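Local coordinates for acyl-[acyl-carrier-protein]--UDP-N-acetylglucosamine O-acyltransferase (Acinetobacter baumannii, PDB 4E6U) that transfers an acyl chain from acyl carrier protein to UDP-N-acetylglucosamine, the step by which LpxA enzymes open lipid A synthesis for lipopolysaccharide, at residues 55-60 and 85-90. Residues are numbered along the deposited sequence; the frame is centred on the assembly and turned at random.
Sequences FTRIGQ and WLEIGN
Glu87 OE2 receives Arg57 NH1 at 2.6 Å in a salt bridge between neighbouring coils of the left-handed parallel beta-helix, the fold of hexapeptide-repeat acyltransferases. Strands 56-58 and 85-88 are adjacent in one of its parallel sheets, and they show how such coils stack: like positions lie over one another, from Phe55 on Trp85 to Gln60 on Asn90, although the chain makes a longer excursion between these two coils. In the conformers described, one of two for each side chain, Glu87 meets the guanidinium at its edge, the carboxylate plane turned 67° from it, and its OE1 forms a second salt bridge, with Lys112 NZ on strand 110-113.

In that conformer the guanidinium also lies flat on the indole of Trp85, the planes 9° apart and CZ 4.0 Å from the centroid of the six-membered ring, a cation-pi stack. Phe55 takes the opposite face: its CB sits over the six-membered ring and its own ring presents an edge, CD1 3.7 Å from Trp85 CZ2, in a T-shaped pair. With CG beside the backbone N (chi1 -68°), the indole leans across the neighbouring strand into this sandwich.

On the other face of the sheet, Thr56 lies alongside Leu86 and Ile58 alongside Ile88, the leucine and Ile88 also packing on Val70. Between the faces, Leu86 N bonds to Phe55 O, Arg57 N to Leu86 O and Ile88 N to Arg57 O, the alternating pattern of parallel strands. Past them, Gln60 N points almost straight (176°) at Asn90 OD1, 2.8 Å away.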
# COMPACT_ATOMS: atom_id res chain seq x y z
N PHE A 55 -13.95 17.65 -13.61
CA PHE A 55 -12.87 18.21 -14.44
C PHE A 55 -11.95 17.13 -15.00
O PHE A 55 -10.72 17.22 -14.91
CB PHE A 55 -12.11 19.30 -13.66
CG PHE A 55 -13.00 20.40 -13.20
CD1 PHE A 55 -13.18 21.52 -14.00
CD2 PHE A 55 -13.70 20.29 -12.00
CE1 PHE A 55 -14.04 22.54 -13.60
CE2 PHE A 55 -14.56 21.32 -11.59
CZ PHE A 55 -14.73 22.43 -12.40
N THR A 56 -12.57 16.12 -15.60
CA THR A 56 -11.87 14.96 -16.11
C THR A 56 -12.40 14.60 -17.49
O THR A 56 -13.62 14.52 -17.68
CB THR A 56 -12.04 13.75 -15.13
OG1 THR A 56 -11.42 14.10 -13.87
CG2 THR A 56 -11.38 12.50 -15.64
N ARG A 57 -11.48 14.40 -18.44
CA ARG A 57 -11.84 13.91 -19.76
C ARG A 57 -11.36 12.48 -19.86
O ARG A 57 -10.17 12.23 -19.63
CB ARG A 57 -11.18 14.76 -20.86
CG ARG A 57 -11.62 16.20 -20.83
CD ARG A 57 -10.94 17.04 -21.91
NE ARG A 57 -11.14 18.46 -21.64
CZ ARG A 57 -10.25 19.28 -21.09
NH1 ARG A 57 -9.03 18.84 -20.75
NH2 ARG A 57 -10.57 20.55 -20.88
N ILE A 58 -12.27 11.55 -20.12
CA ILE A 58 -11.97 10.13 -20.24
C ILE A 58 -12.25 9.70 -21.67
O ILE A 58 -13.33 9.97 -22.19
CB ILE A 58 -12.82 9.29 -19.25
CG1 ILE A 58 -12.49 9.72 -17.82
CG2 ILE A 58 -12.59 7.79 -19.45
CD1 ILE A 58 -13.43 9.19 -16.75
N GLY A 59 -11.29 9.03 -22.29
CA GLY A 59 -11.43 8.59 -23.68
C GLY A 59 -12.28 7.34 -23.86
O GLY A 59 -13.18 7.06 -23.07
N GLN A 60 -11.98 6.59 -24.91
CA GLN A 60 -12.83 5.51 -25.34
C GLN A 60 -12.35 4.18 -24.81
O GLN A 60 -11.15 3.97 -24.64
CB GLN A 60 -12.84 5.44 -26.87
CG GLN A 60 -13.43 6.70 -27.52
CD GLN A 60 -13.57 6.61 -29.04
OE1 GLN A 60 -14.30 7.39 -29.64
NE2 GLN A 60 -12.88 5.66 -29.65
N TRP A 85 -7.29 19.94 -14.18
CA TRP A 85 -7.88 18.84 -14.95
C TRP A 85 -7.11 17.54 -14.83
O TRP A 85 -5.92 17.51 -14.48
CB TRP A 85 -7.94 19.25 -16.43
CG TRP A 85 -8.92 20.35 -16.66
CD1 TRP A 85 -8.72 21.70 -16.48
CD2 TRP A 85 -10.27 20.19 -17.10
NE1 TRP A 85 -9.87 22.38 -16.79
CE2 TRP A 85 -10.83 21.49 -17.18
CE3 TRP A 85 -11.06 19.09 -17.46
CZ2 TRP A 85 -12.16 21.71 -17.58
CZ3 TRP A 85 -12.39 19.31 -17.86
CH2 TRP A 85 -12.91 20.61 -17.91
N LEU A 86 -7.82 16.47 -15.16
CA LEU A 86 -7.26 15.16 -15.45
C LEU A 86 -7.71 14.74 -16.84
O LEU A 86 -8.89 14.88 -17.17
CB LEU A 86 -7.71 14.11 -14.41
CG LEU A 86 -7.43 12.63 -14.73
CD1 LEU A 86 -5.93 12.36 -14.75
CD2 LEU A 86 -8.09 11.73 -13.69
N GLU A 87 -6.78 14.21 -17.62
CA GLU A 87 -7.11 13.57 -18.89
C GLU A 87 -6.66 12.12 -18.90
O GLU A 87 -5.54 11.81 -18.47
CB GLU A 87 -6.44 14.34 -20.04
CG GLU A 87 -7.11 15.66 -20.35
CD GLU A 87 -6.37 16.50 -21.37
OE1 GLU A 87 -5.28 16.10 -21.84
OE2 GLU A 87 -6.90 17.60 -21.67
N ILE A 88 -7.52 11.24 -19.39
CA ILE A 88 -7.24 9.84 -19.56
C ILE A 88 -7.54 9.50 -21.01
O ILE A 88 -8.60 9.91 -21.52
CB ILE A 88 -8.14 9.01 -18.61
CG1 ILE A 88 -7.73 9.23 -17.15
CG2 ILE A 88 -8.11 7.53 -18.96
CD1 ILE A 88 -8.78 8.75 -16.14
N GLY A 89 -6.64 8.77 -21.67
CA GLY A 89 -6.83 8.39 -23.08
C GLY A 89 -7.76 7.21 -23.25
O GLY A 89 -8.85 7.17 -22.65
N ASN A 90 -7.35 6.26 -24.08
CA ASN A 90 -8.22 5.17 -24.50
C ASN A 90 -7.71 3.83 -24.03
O ASN A 90 -6.51 3.64 -23.88
CB ASN A 90 -8.29 5.14 -26.03
CG ASN A 90 -8.61 6.47 -26.62
OD1 ASN A 90 -9.54 7.15 -26.21
ND2 ASN A 90 -7.81 6.87 -27.61